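Local coordinates for protein farnesyl diphosphate phosphatase YisP (Bacillus subtilis subsp. subtilis, PDB 3WE9) that hydrolyses farnesyl diphosphate to farnesol and diphosphate, an activity involved in biofilm formation, at residues K235-L238 / H239-A243; F260-T263 / E264-K268; A209-A212 / E213-E217; C29-A32 / L33-P37. One frame throughout, in Å; residues are numbered along the deposited sequence.

In the fold
Four short-range contacts illustrate how one all-helical protein of the phytoene/squalene synthase family builds its frame. Contact 1, on helix 228-250, touches the other three. Its Leu240 packs on Leu262 and Val267 of contact 2, its Arg242 makes a 2.8 Å salt bridge from NH2 to Glu217 OE1 of contact 3, and Ala236 CB lies 3.8 Å from Ala32 CB of contact 4. Contacts 3 and 4 do not meet, their centres being 22 Å apart. A triethylene glycol, probably from crystallisation, lies about 4 Å from the side chains of Ala237 and Cys29, and may mark a pocket between contacts 1 and 4.

Contact 1 of 4, residues K235-L238 / H239-A243; sequences KAAL and HLHRA
Lys235 O is gripped twice by His239: the backbone N donates to it at 2.9 Å in a nearly straight bond (173°), and ring atom ND1 adds a weak second bond at 3.1 Å, bent to 120°. The imidazole reaches this carbonyl because its CG stands beside the backbone N (chi1 -81°), which folds the ring back along the preceding turn. Lys235 runs alongside in the same direction, its chain fully extended, so that its CG lies 3.8 Å from His239 CE1 and its CE also skirts the ring. Were His239 an alanine, the methylene chain of Lys235 would probably lose its flat neighbour and Lys235 O its weaker donor. One residue on, Leu240 N meets Ala236 O at 2.8 Å, close to the line of the C=O bond, and Leu240 CG comes to 3.1 Å from Ala236 O. Arg242 sends its extended chain back towards Leu238, NH1 lying 4.2 Å from Leu238 CB. The guanidinium finds its polar partners on helix 199-221, in a salt bridge to Glu217 and a hydrogen bond to Gln220, while Leu238 packs on Leu216 of that helix. Successive i to i+4 bonds and side chains leaning back one turn make this an interior segment of an alpha-helix, here helix 228-250 in the all-helical squalene/phytoene synthase fold.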
ATOM      1  N   LYS A 235     -12.126   0.733  -5.715  1.00 23.50           N
ATOM      2  CA  LYS A 235     -11.993   0.893  -7.159  1.00 24.85           C
ATOM      3  C   LYS A 235     -10.897   1.916  -7.472  1.00 23.16           C
ATOM      4  O   LYS A 235     -10.071   1.706  -8.362  1.00 21.97           O
ATOM      5  CB  LYS A 235     -13.329   1.356  -7.755  1.00 27.07           C
ATOM      6  CG  LYS A 235     -13.356   1.450  -9.275  1.00 30.92           C
ATOM      7  CD  LYS A 235     -14.738   1.876  -9.768  1.00 33.03           C
ATOM      8  CE  LYS A 235     -14.806   1.917 -11.290  1.00 36.61           C
ATOM      9  NZ  LYS A 235     -16.158   2.330 -11.778  1.00 39.26           N
ATOM     10  N   ALA A 236     -10.891   3.021  -6.735  1.00 21.20           N
ATOM     11  CA  ALA A 236      -9.886   4.058  -6.938  1.00 20.59           C
ATOM     12  C   ALA A 236      -8.487   3.492  -6.681  1.00 19.45           C
ATOM     13  O   ALA A 236      -7.568   3.684  -7.481  1.00 21.13           O
ATOM     14  CB  ALA A 236     -10.151   5.234  -6.007  1.00 18.30           C
ATOM     15  N   ALA A 237      -8.334   2.788  -5.565  1.00 18.67           N
ATOM     16  CA  ALA A 237      -7.044   2.196  -5.207  1.00 18.36           C
ATOM     17  C   ALA A 237      -6.560   1.259  -6.313  1.00 17.17           C
ATOM     18  O   ALA A 237      -5.389   1.274  -6.686  1.00 16.08           O
ATOM     19  CB  ALA A 237      -7.166   1.434  -3.885  1.00 16.26           C
ATOM     20  N   LEU A 238      -7.473   0.437  -6.824  1.00 17.66           N
ATOM     21  CA  LEU A 238      -7.153  -0.496  -7.892  1.00 20.08           C
ATOM     22  C   LEU A 238      -6.687   0.238  -9.150  1.00 21.07           C
ATOM     23  O   LEU A 238      -5.624  -0.060  -9.695  1.00 20.07           O
ATOM     24  CB  LEU A 238      -8.378  -1.355  -8.220  1.00 21.48           C
ATOM     25  CG  LEU A 238      -8.728  -2.423  -7.180  1.00 24.30           C
ATOM     26  CD1 LEU A 238     -10.061  -3.079  -7.536  1.00 27.07           C
ATOM     27  CD2 LEU A 238      -7.615  -3.460  -7.132  1.00 24.39           C
ATOM     28  N   HIS A 239      -7.487   1.197  -9.603  1.00 21.71           N
ATOM     29  CA  HIS A 239      -7.159   1.969 -10.804  1.00 23.06           C
ATOM     30  C   HIS A 239      -5.851   2.740 -10.685  1.00 20.62           C
ATOM     31  O   HIS A 239      -5.053   2.773 -11.623  1.00 20.68           O
ATOM     32  CB  HIS A 239      -8.287   2.958 -11.119  1.00 27.24           C
ATOM     33  CG  HIS A 239      -9.445   2.347 -11.845  1.00 31.37           C
ATOM     34  ND1 HIS A 239     -10.081   1.206 -11.407  1.00 34.86           N
ATOM     35  CD2 HIS A 239     -10.079   2.719 -12.982  1.00 33.03           C
ATOM     36  CE1 HIS A 239     -11.056   0.900 -12.244  1.00 35.46           C
ATOM     37  NE2 HIS A 239     -11.077   1.802 -13.209  1.00 35.06           N
ATOM     38  N   LEU A 240      -5.637   3.366  -9.533  1.00 19.03           N
ATOM     39  CA  LEU A 240      -4.439   4.161  -9.301  1.00 18.94           C
ATOM     40  C   LEU A 240      -3.148   3.352  -9.342  1.00 18.68           C
ATOM     41  O   LEU A 240      -2.164   3.780  -9.943  1.00 17.84           O
ATOM     42  CB  LEU A 240      -4.537   4.888  -7.955  1.00 20.38           C
ATOM     43  CG  LEU A 240      -5.588   6.004  -7.881  1.00 24.16           C
ATOM     44  CD1 LEU A 240      -5.722   6.505  -6.446  1.00 23.04           C
ATOM     45  CD2 LEU A 240      -5.183   7.141  -8.815  1.00 20.80           C
ATOM     46  N   HIS A 241      -3.154   2.184  -8.707  1.00 16.53           N
ATOM     47  CA  HIS A 241      -1.952   1.360  -8.670  1.00 17.83           C
ATOM     48  C   HIS A 241      -1.684   0.633  -9.974  1.00 18.22           C
ATOM     49  O   HIS A 241      -0.534   0.352 -10.300  1.00 16.81           O
ATOM     50  CB  HIS A 241      -2.020   0.437  -7.455  1.00 16.41           C
ATOM     51  CG  HIS A 241      -1.959   1.193  -6.167  1.00 14.49           C
ATOM     52  ND1 HIS A 241      -0.781   1.705  -5.667  1.00 17.20           N
ATOM     53  CD2 HIS A 241      -2.942   1.664  -5.363  1.00 12.24           C
ATOM     54  CE1 HIS A 241      -1.038   2.460  -4.615  1.00 13.78           C
ATOM     55  NE2 HIS A 241      -2.342   2.455  -4.410  1.00 17.97           N
ATOM     56  N   ARG A 242      -2.735   0.345 -10.736  1.00 20.31           N
ATOM     57  CA  ARG A 242      -2.527  -0.268 -12.041  1.00 20.39           C
ATOM     58  C   ARG A 242      -1.885   0.811 -12.912  1.00 19.84           C
ATOM     59  O   ARG A 242      -0.952   0.546 -13.673  1.00 20.35           O
ATOM     60  CB  ARG A 242      -3.850  -0.708 -12.679  1.00 22.57           C
ATOM     61  CG  ARG A 242      -4.267  -2.117 -12.317  1.00 28.48           C
ATOM     62  CD  ARG A 242      -5.347  -2.636 -13.253  1.00 32.55           C
ATOM     63  NE  ARG A 242      -5.687  -4.025 -12.961  1.00 37.32           N
ATOM     64  CZ  ARG A 242      -6.722  -4.408 -12.219  1.00 38.50           C
ATOM     65  NH1 ARG A 242      -7.535  -3.500 -11.688  1.00 39.30           N
ATOM     66  NH2 ARG A 242      -6.945  -5.700 -12.012  1.00 34.66           N
ATOM     67  N   ALA A 243      -2.392   2.036 -12.782  1.00 18.02           N
ATOM     68  CA  ALA A 243      -1.885   3.169 -13.547  1.00 18.46           C
ATOM     69  C   ALA A 243      -0.416   3.442 -13.222  1.00 18.34           C
ATOM     70  O   ALA A 243       0.354   3.848 -14.092  1.00 17.12           O
ATOM     71  CB  ALA A 243      -2.725   4.411 -13.263  1.00 19.30           C
TER

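Contact 2 of 4, residues F260-T263 / E264-K268; sequences FALT and ETEVK
Thr263 and Glu266 exchange two hydrogen bonds in a capping box at the start of helix 264-271. Glu266 OE2 accepts from Thr263 N at 2.9 Å, on the anti side of the carboxylate and 30° out of its plane; in return Thr263 OG1, at the N-cap, accepts from Glu266 N at 3.0 Å. The hydroxyl oxygen can do so because it sits between its own backbone N and carbonyl carbon (chi1 63°), facing the first turn. The same OE2 also forms a salt bridge with Lys247 of helix 228-250, whose NZ is also hydrogen-bonded to Ala261 O, so the box is tied to the neighbouring helix. A leucine in place of Glu266 would probably leave Thr263 N without its acceptor and Lys247 without its counter-charge. Val267 N bonds to Thr263 O at 2.9 Å and closes the first helical turn. Beyond the polar atoms, Leu262 crosses Glu266 at about a right angle, and it packs with Val267 against Leu240 of helix 228-250. Between the two apolar residues themselves, the contact is made by Leu262 CB and Val267 CG2, 3.7 Å apart.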
ATOM      1  N   PHE A 260       8.709   6.724  -9.097  1.00 27.35           N
ATOM      2  CA  PHE A 260       7.482   6.973  -9.844  1.00 28.16           C
ATOM      3  C   PHE A 260       6.235   7.137  -9.004  1.00 26.86           C
ATOM      4  O   PHE A 260       5.986   6.365  -8.088  1.00 25.41           O
ATOM      5  CB  PHE A 260       7.256   5.862 -10.866  1.00 29.82           C
ATOM      6  CG  PHE A 260       8.158   5.957 -12.049  1.00 32.29           C
ATOM      7  CD1 PHE A 260       9.536   5.856 -11.897  1.00 31.39           C
ATOM      8  CD2 PHE A 260       7.637   6.199 -13.311  1.00 35.11           C
ATOM      9  CE1 PHE A 260      10.387   5.996 -12.984  1.00 31.66           C
ATOM     10  CE2 PHE A 260       8.477   6.340 -14.399  1.00 35.04           C
ATOM     11  CZ  PHE A 260       9.860   6.241 -14.236  1.00 34.73           C
ATOM     12  N   ALA A 261       5.452   8.157  -9.336  1.00 26.60           N
ATOM     13  CA  ALA A 261       4.203   8.445  -8.646  1.00 27.22           C
ATOM     14  C   ALA A 261       3.302   9.212  -9.606  1.00 28.29           C
ATOM     15  O   ALA A 261       3.787   9.909 -10.499  1.00 27.48           O
ATOM     16  CB  ALA A 261       4.470   9.275  -7.393  1.00 27.33           C
ATOM     17  N   LEU A 262       1.993   9.077  -9.431  1.00 27.32           N
ATOM     18  CA  LEU A 262       1.046   9.777 -10.290  1.00 28.73           C
ATOM     19  C   LEU A 262       0.972  11.241  -9.867  1.00 30.51           C
ATOM     20  O   LEU A 262       0.992  11.547  -8.672  1.00 30.83           O
ATOM     21  CB  LEU A 262      -0.345   9.147 -10.179  1.00 26.99           C
ATOM     22  CG  LEU A 262      -0.502   7.656 -10.500  1.00 25.89           C
ATOM     23  CD1 LEU A 262      -1.919   7.216 -10.130  1.00 24.09           C
ATOM     24  CD2 LEU A 262      -0.216   7.392 -11.980  1.00 23.22           C
ATOM     25  N   THR A 263       0.903  12.144 -10.842  1.00 30.91           N
ATOM     26  CA  THR A 263       0.805  13.570 -10.533  1.00 32.95           C
ATOM     27  C   THR A 263      -0.654  13.866 -10.200  1.00 32.24           C
ATOM     28  O   THR A 263      -1.524  13.034 -10.450  1.00 31.73           O
ATOM     29  CB  THR A 263       1.213  14.436 -11.740  1.00 31.70           C
ATOM     30  OG1 THR A 263       0.303  14.197 -12.821  1.00 31.54           O
ATOM     31  CG2 THR A 263       2.628  14.098 -12.185  1.00 32.55           C
ATOM     32  N   GLU A 264      -0.923  15.044  -9.642  1.00 35.38           N
ATOM     33  CA  GLU A 264      -2.296  15.415  -9.307  1.00 37.92           C
ATOM     34  C   GLU A 264      -3.146  15.307 -10.569  1.00 36.94           C
ATOM     35  O   GLU A 264      -4.255  14.770 -10.548  1.00 37.23           O
ATOM     36  CB  GLU A 264      -2.367  16.851  -8.774  1.00 41.98           C
ATOM     37  CG  GLU A 264      -1.521  17.126  -7.534  1.00 46.99           C
ATOM     38  CD  GLU A 264      -1.829  18.477  -6.905  1.00 49.88           C
ATOM     39  OE1 GLU A 264      -1.820  19.494  -7.631  1.00 51.15           O
ATOM     40  OE2 GLU A 264      -2.078  18.523  -5.680  1.00 51.51           O
ATOM     41  N   THR A 265      -2.607  15.817 -11.672  1.00 36.54           N
ATOM     42  CA  THR A 265      -3.300  15.786 -12.953  1.00 35.21           C
ATOM     43  C   THR A 265      -3.603  14.353 -13.356  1.00 34.47           C
ATOM     44  O   THR A 265      -4.718  14.042 -13.775  1.00 34.40           O
ATOM     45  CB  THR A 265      -2.452  16.452 -14.068  1.00 36.77           C
ATOM     46  OG1 THR A 265      -2.189  17.816 -13.719  1.00 37.17           O
ATOM     47  CG2 THR A 265      -3.194  16.420 -15.399  1.00 36.86           C
ATOM     48  N   GLU A 266      -2.611  13.477 -13.224  1.00 33.12           N
ATOM     49  CA  GLU A 266      -2.797  12.078 -13.585  1.00 31.53           C
ATOM     50  C   GLU A 266      -3.862  11.385 -12.741  1.00 30.65           C
ATOM     51  O   GLU A 266      -4.707  10.664 -13.275  1.00 29.33           O
ATOM     52  CB  GLU A 266      -1.464  11.332 -13.488  1.00 30.82           C
ATOM     53  CG  GLU A 266      -0.550  11.604 -14.675  1.00 32.64           C
ATOM     54  CD  GLU A 266       0.853  11.061 -14.494  1.00 33.21           C
ATOM     55  OE1 GLU A 266       1.563  10.920 -15.512  1.00 36.06           O
ATOM     56  OE2 GLU A 266       1.255  10.782 -13.345  1.00 32.99           O
ATOM     57  N   VAL A 267      -3.825  11.603 -11.431  1.00 30.55           N
ATOM     58  CA  VAL A 267      -4.801  10.988 -10.535  1.00 31.58           C
ATOM     59  C   VAL A 267      -6.203  11.414 -10.964  1.00 32.94           C
ATOM     60  O   VAL A 267      -7.117  10.595 -11.075  1.00 32.07           O
ATOM     61  CB  VAL A 267      -4.568  11.422  -9.065  1.00 31.07           C
ATOM     62  CG1 VAL A 267      -5.653  10.843  -8.170  1.00 29.49           C
ATOM     63  CG2 VAL A 267      -3.191  10.963  -8.595  1.00 29.61           C
ATOM     64  N   LYS A 268      -6.354  12.708 -11.215  1.00 34.74           N
ATOM     65  CA  LYS A 268      -7.625  13.266 -11.643  1.00 36.76           C
ATOM     66  C   LYS A 268      -8.164  12.544 -12.882  1.00 37.23           C
ATOM     67  O   LYS A 268      -9.330  12.154 -12.919  1.00 37.71           O
ATOM     68  CB  LYS A 268      -7.444  14.760 -11.910  1.00 39.65           C
ATOM     69  CG  LYS A 268      -8.702  15.516 -12.266  1.00 41.73           C
ATOM     70  CD  LYS A 268      -8.445  17.002 -12.105  1.00 45.37           C
ATOM     71  CE  LYS A 268      -9.457  17.848 -12.846  1.00 47.44           C
ATOM     72  NZ  LYS A 268      -9.182  19.298 -12.636  1.00 48.75           N
TER

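Contact 3 of 4, residues A209-A212 / E213-E217; sequences AFEA and EAYLE
Ala209 and Glu213 lie one turn apart in the interior of helix 199-221, in a local contact of backbone bonds and side chains. Glu213 N donates to Ala209 O at 2.9 Å, and its side chain follows the same carbonyl, CG approaching Ala209 O to 3.0 Å. The carboxylate goes on to a salt bridge with Arg249 of helix 228-250. Glu211 O receives Tyr215 N at 3.1 Å and a weaker, strongly bent bond from Ala214 N. Tyr215 carries CG beside its backbone N (chi1 -76°), which brings the ring back beside this turn; its CD2 comes to 3.1 Å from Glu211 O, while Ala212 CA lies near the ring plane at the edge. Farther out, a water bridges the two side chains, donating to Glu211 OE1 at 3.2 Å and bonded to Tyr215 OH at 2.8 Å. The bridge spans polar ends that do not bond directly. Both residues pack on Leu122 of helix 118-140, and Tyr215 shares helix 145-165 with Ala212 and Leu216, which are joined by the bond from Leu216 N to Ala212 O; Leu216 also meets helix 228-250. The arrangement is that of an alpha-helix packed among several neighbours in the all-helical squalene/phytoene synthase fold.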
ATOM      1  N   ALA A 209       5.992  -7.757 -11.379  1.00 12.54           N
ATOM      2  CA  ALA A 209       4.789  -6.962 -11.643  1.00 14.99           C
ATOM      3  C   ALA A 209       3.610  -7.890 -11.985  1.00 15.38           C
ATOM      4  O   ALA A 209       2.452  -7.591 -11.673  1.00 13.79           O
ATOM      5  CB  ALA A 209       5.047  -5.977 -12.801  1.00 12.59           C
ATOM      6  N   PHE A 210       3.916  -9.015 -12.626  1.00 15.18           N
ATOM      7  CA  PHE A 210       2.896 -10.000 -12.994  1.00 16.80           C
ATOM      8  C   PHE A 210       2.161 -10.479 -11.735  1.00 16.73           C
ATOM      9  O   PHE A 210       0.932 -10.609 -11.728  1.00 15.85           O
ATOM     10  CB  PHE A 210       3.548 -11.193 -13.704  1.00 16.90           C
ATOM     11  CG  PHE A 210       2.563 -12.179 -14.257  1.00 22.13           C
ATOM     12  CD1 PHE A 210       2.037 -12.018 -15.535  1.00 24.62           C
ATOM     13  CD2 PHE A 210       2.140 -13.259 -13.489  1.00 23.44           C
ATOM     14  CE1 PHE A 210       1.102 -12.920 -16.043  1.00 25.93           C
ATOM     15  CE2 PHE A 210       1.202 -14.169 -13.987  1.00 27.13           C
ATOM     16  CZ  PHE A 210       0.685 -13.995 -15.267  1.00 26.28           C
ATOM     17  N   GLU A 211       2.921 -10.754 -10.678  1.00 15.17           N
ATOM     18  CA  GLU A 211       2.352 -11.186  -9.404  1.00 16.18           C
ATOM     19  C   GLU A 211       1.486 -10.080  -8.795  1.00 15.68           C
ATOM     20  O   GLU A 211       0.368 -10.327  -8.345  1.00 16.23           O
ATOM     21  CB  GLU A 211       3.479 -11.539  -8.428  1.00 21.40           C
ATOM     22  CG  GLU A 211       4.222 -12.818  -8.784  1.00 27.43           C
ATOM     23  CD  GLU A 211       3.544 -14.058  -8.219  1.00 32.03           C
ATOM     24  OE1 GLU A 211       2.314 -14.024  -8.004  1.00 32.77           O
ATOM     25  OE2 GLU A 211       4.245 -15.069  -7.991  1.00 33.58           O
ATOM     26  N   ALA A 212       2.010  -8.859  -8.771  1.00 14.20           N
ATOM     27  CA  ALA A 212       1.265  -7.741  -8.209  1.00 16.32           C
ATOM     28  C   ALA A 212      -0.093  -7.610  -8.897  1.00 17.15           C
ATOM     29  O   ALA A 212      -1.117  -7.437  -8.244  1.00 17.73           O
ATOM     30  CB  ALA A 212       2.063  -6.445  -8.366  1.00 14.74           C
ATOM     31  N   GLU A 213      -0.098  -7.707 -10.219  1.00 17.29           N
ATOM     32  CA  GLU A 213      -1.329  -7.582 -10.985  1.00 18.72           C
ATOM     33  C   GLU A 213      -2.308  -8.724 -10.708  1.00 18.34           C
ATOM     34  O   GLU A 213      -3.522  -8.532 -10.755  1.00 18.99           O
ATOM     35  CB  GLU A 213      -0.981  -7.479 -12.480  1.00 22.60           C
ATOM     36  CG  GLU A 213      -0.057  -6.279 -12.756  1.00 29.00           C
ATOM     37  CD  GLU A 213       0.343  -6.119 -14.210  1.00 31.04           C
ATOM     38  OE1 GLU A 213       0.858  -7.087 -14.798  1.00 37.27           O
ATOM     39  OE2 GLU A 213       0.152  -5.015 -14.763  1.00 35.14           O
ATOM     40  N   ALA A 214      -1.781  -9.906 -10.407  1.00 18.10           N
ATOM     41  CA  ALA A 214      -2.631 -11.049 -10.092  1.00 19.15           C
ATOM     42  C   ALA A 214      -3.377 -10.741  -8.780  1.00 19.86           C
ATOM     43  O   ALA A 214      -4.561 -11.045  -8.641  1.00 18.17           O
ATOM     44  CB  ALA A 214      -1.782 -12.320  -9.940  1.00 19.00           C
ATOM     45  N   TYR A 215      -2.680 -10.140  -7.817  1.00 17.99           N
ATOM     46  CA  TYR A 215      -3.317  -9.791  -6.553  1.00 18.73           C
ATOM     47  C   TYR A 215      -4.375  -8.715  -6.786  1.00 19.59           C
ATOM     48  O   TYR A 215      -5.465  -8.784  -6.228  1.00 18.79           O
ATOM     49  CB  TYR A 215      -2.280  -9.294  -5.540  1.00 19.01           C
ATOM     50  CG  TYR A 215      -1.439 -10.395  -4.931  1.00 18.85           C
ATOM     51  CD1 TYR A 215      -1.980 -11.283  -3.996  1.00 18.74           C
ATOM     52  CD2 TYR A 215      -0.102 -10.542  -5.278  1.00 16.05           C
ATOM     53  CE1 TYR A 215      -1.199 -12.287  -3.420  1.00 18.16           C
ATOM     54  CE2 TYR A 215       0.683 -11.538  -4.714  1.00 18.54           C
ATOM     55  CZ  TYR A 215       0.133 -12.404  -3.785  1.00 19.11           C
ATOM     56  OH  TYR A 215       0.931 -13.371  -3.219  1.00 22.49           O
ATOM     57  N   LEU A 216      -4.049  -7.727  -7.620  1.00 18.31           N
ATOM     58  CA  LEU A 216      -4.987  -6.646  -7.927  1.00 18.94           C
ATOM     59  C   LEU A 216      -6.264  -7.193  -8.566  1.00 20.43           C
ATOM     60  O   LEU A 216      -7.369  -6.875  -8.132  1.00 19.23           O
ATOM     61  CB  LEU A 216      -4.333  -5.627  -8.870  1.00 18.01           C
ATOM     62  CG  LEU A 216      -3.168  -4.789  -8.312  1.00 16.21           C
ATOM     63  CD1 LEU A 216      -2.513  -4.002  -9.439  1.00 20.02           C
ATOM     64  CD2 LEU A 216      -3.669  -3.857  -7.220  1.00 17.28           C
ATOM     65  N   GLU A 217      -6.104  -8.022  -9.595  1.00 22.75           N
ATOM     66  CA  GLU A 217      -7.237  -8.619 -10.302  1.00 25.17           C
ATOM     67  C   GLU A 217      -8.129  -9.395  -9.331  1.00 26.20           C
ATOM     68  O   GLU A 217      -9.349  -9.448  -9.484  1.00 24.15           O
ATOM     69  CB  GLU A 217      -6.717  -9.545 -11.407  1.00 30.47           C
ATOM     70  CG  GLU A 217      -7.783 -10.082 -12.360  1.00 38.48           C
ATOM     71  CD  GLU A 217      -8.674  -8.985 -12.933  1.00 42.80           C
ATOM     72  OE1 GLU A 217      -8.156  -7.886 -13.227  1.00 46.08           O
ATOM     73  OE2 GLU A 217      -9.893  -9.227 -13.095  1.00 46.04           O
TER
HETATM   74  O   HOH W   1       1.532 -15.331  -5.153  1.00 21.45           O

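Contact 4 of 4, residues C29-A32 / L33-P37; sequences CFKA and LSYLP
Lys31 O and Ser34 meet near the end of helix 27-33, where a type I beta turn runs from Leu33 to Leu36. The serine uses both its donors on this one carbonyl. OG gives a short bond of 2.5 Å to Lys31 O, placed there by a first torsion of 71° that sets the hydroxyl between the backbone N and the carbonyl carbon. Ser34 N adds a bond of 3.2 Å to Lys31 O, arriving from above the carbonyl plane and not along a lone pair. The same N-H keeps a weak bond to Phe30 O at 3.0 Å, so it is shared between the helical i to i+4 pattern and the tighter i to i+3 one. Just before, Leu33 N still bonds to Cys29 O at 2.8 Å in regular helical fashion. Leu36 N then donates to Leu33 O, closing the beta turn, and Ala32 O is satisfied from elsewhere by the hydroxyl of Thr233 on helix 228-250. That oxygen also lies near the plane of the Tyr35 ring, 3.3 Å from CD2 at its edge. The bend of Lys31 at its second torsion (59°) brings the end of the chain obliquely across Tyr35, with Lys31 CE 3.9 Å from Tyr35 OH. One face of the same ring receives Ser34 OG, which stands 4.0 Å above the ring plane, over its centre.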
ATOM      1  N   CYS A  29      -3.360   7.154  -2.238  1.00 38.76           N
ATOM      2  CA  CYS A  29      -4.203   6.439  -1.284  1.00 37.86           C
ATOM      3  C   CYS A  29      -5.146   7.409  -0.581  1.00 35.82           C
ATOM      4  O   CYS A  29      -6.326   7.112  -0.397  1.00 33.62           O
ATOM      5  CB  CYS A  29      -3.344   5.711  -0.243  1.00 39.39           C
ATOM      6  SG  CYS A  29      -2.414   4.289  -0.889  1.00 44.89           S
ATOM      7  N   PHE A  30      -4.616   8.567  -0.194  1.00 33.35           N
ATOM      8  CA  PHE A  30      -5.401   9.586   0.489  1.00 32.63           C
ATOM      9  C   PHE A  30      -6.586   9.942  -0.392  1.00 32.75           C
ATOM     10  O   PHE A  30      -7.709  10.115   0.081  1.00 32.08           O
ATOM     11  CB  PHE A  30      -4.558  10.840   0.736  1.00 32.44           C
ATOM     12  CG  PHE A  30      -5.278  11.918   1.498  1.00 33.90           C
ATOM     13  CD1 PHE A  30      -5.358  11.873   2.889  1.00 34.05           C
ATOM     14  CD2 PHE A  30      -5.888  12.975   0.826  1.00 34.23           C
ATOM     15  CE1 PHE A  30      -6.035  12.867   3.600  1.00 33.54           C
ATOM     16  CE2 PHE A  30      -6.568  13.974   1.527  1.00 35.67           C
ATOM     17  CZ  PHE A  30      -6.641  13.919   2.917  1.00 32.91           C
ATOM     18  N   LYS A  31      -6.318  10.047  -1.688  1.00 32.48           N
ATOM     19  CA  LYS A  31      -7.348  10.381  -2.656  1.00 31.26           C
ATOM     20  C   LYS A  31      -8.397   9.270  -2.720  1.00 28.92           C
ATOM     21  O   LYS A  31      -9.598   9.537  -2.775  1.00 27.13           O
ATOM     22  CB  LYS A  31      -6.718  10.583  -4.036  1.00 33.97           C
ATOM     23  CG  LYS A  31      -7.704  11.009  -5.104  1.00 34.90           C
ATOM     24  CD  LYS A  31      -8.371  12.319  -4.726  1.00 39.28           C
ATOM     25  CE  LYS A  31      -9.454  12.697  -5.717  1.00 41.12           C
ATOM     26  NZ  LYS A  31     -10.189  13.915  -5.271  1.00 44.11           N
ATOM     27  N   ALA A  32      -7.937   8.025  -2.715  1.00 26.72           N
ATOM     28  CA  ALA A  32      -8.841   6.878  -2.768  1.00 25.20           C
ATOM     29  C   ALA A  32      -9.720   6.830  -1.518  1.00 24.78           C
ATOM     30  O   ALA A  32     -10.913   6.532  -1.594  1.00 23.90           O
ATOM     31  CB  ALA A  32      -8.040   5.585  -2.889  1.00 24.58           C
ATOM     32  N   LEU A  33      -9.119   7.130  -0.372  1.00 22.91           N
ATOM     33  CA  LEU A  33      -9.830   7.119   0.903  1.00 23.75           C
ATOM     34  C   LEU A  33     -10.842   8.251   1.045  1.00 24.58           C
ATOM     35  O   LEU A  33     -11.789   8.147   1.828  1.00 23.38           O
ATOM     36  CB  LEU A  33      -8.826   7.209   2.055  1.00 24.06           C
ATOM     37  CG  LEU A  33      -7.880   6.024   2.277  1.00 21.99           C
ATOM     38  CD1 LEU A  33      -6.875   6.378   3.368  1.00 22.23           C
ATOM     39  CD2 LEU A  33      -8.674   4.787   2.654  1.00 21.50           C
ATOM     40  N   SER A  34     -10.646   9.325   0.284  1.00 24.88           N
ATOM     41  CA  SER A  34     -11.536  10.478   0.362  1.00 26.62           C
ATOM     42  C   SER A  34     -12.989  10.136   0.048  1.00 26.47           C
ATOM     43  O   SER A  34     -13.901  10.856   0.451  1.00 26.10           O
ATOM     44  CB  SER A  34     -11.052  11.591  -0.581  1.00 26.87           C
ATOM     45  OG  SER A  34     -11.251  11.239  -1.941  1.00 28.67           O
ATOM     46  N   TYR A  35     -13.203   9.030  -0.661  1.00 26.05           N
ATOM     47  CA  TYR A  35     -14.551   8.610  -1.034  1.00 26.61           C
ATOM     48  C   TYR A  35     -15.334   7.947   0.096  1.00 25.54           C
ATOM     49  O   TYR A  35     -16.541   7.731  -0.025  1.00 25.95           O
ATOM     50  CB  TYR A  35     -14.487   7.673  -2.240  1.00 28.17           C
ATOM     51  CG  TYR A  35     -13.905   8.343  -3.460  1.00 31.43           C
ATOM     52  CD1 TYR A  35     -14.585   9.375  -4.102  1.00 32.66           C
ATOM     53  CD2 TYR A  35     -12.658   7.965  -3.958  1.00 31.60           C
ATOM     54  CE1 TYR A  35     -14.040  10.015  -5.213  1.00 35.51           C
ATOM     55  CE2 TYR A  35     -12.100   8.599  -5.065  1.00 34.21           C
ATOM     56  CZ  TYR A  35     -12.797   9.622  -5.687  1.00 35.85           C
ATOM     57  OH  TYR A  35     -12.258  10.247  -6.788  1.00 37.87           O
ATOM     58  N   LEU A  36     -14.654   7.621   1.187  1.00 23.69           N
ATOM     59  CA  LEU A  36     -15.321   7.004   2.330  1.00 21.70           C
ATOM     60  C   LEU A  36     -16.065   8.053   3.156  1.00 21.91           C
ATOM     61  O   LEU A  36     -15.709   9.234   3.139  1.00 21.35           O
ATOM     62  CB  LEU A  36     -14.294   6.322   3.240  1.00 20.67           C
ATOM     63  CG  LEU A  36     -13.562   5.064   2.758  1.00 21.73           C
ATOM     64  CD1 LEU A  36     -12.399   4.770   3.696  1.00 20.69           C
ATOM     65  CD2 LEU A  36     -14.527   3.891   2.707  1.00 20.72           C
ATOM     66  N   PRO A  37     -17.122   7.637   3.875  1.00 20.08           N
ATOM     67  CA  PRO A  37     -17.863   8.588   4.706  1.00 21.64           C
ATOM     68  C   PRO A  37     -16.851   9.090   5.735  1.00 22.22           C
ATOM     69  O   PRO A  37     -15.881   8.392   6.037  1.00 21.41           O
ATOM     70  CB  PRO A  37     -18.951   7.720   5.337  1.00 20.76           C
ATOM     71  CG  PRO A  37     -19.232   6.719   4.254  1.00 21.34           C
ATOM     72  CD  PRO A  37     -17.834   6.350   3.786  1.00 21.80           C
TER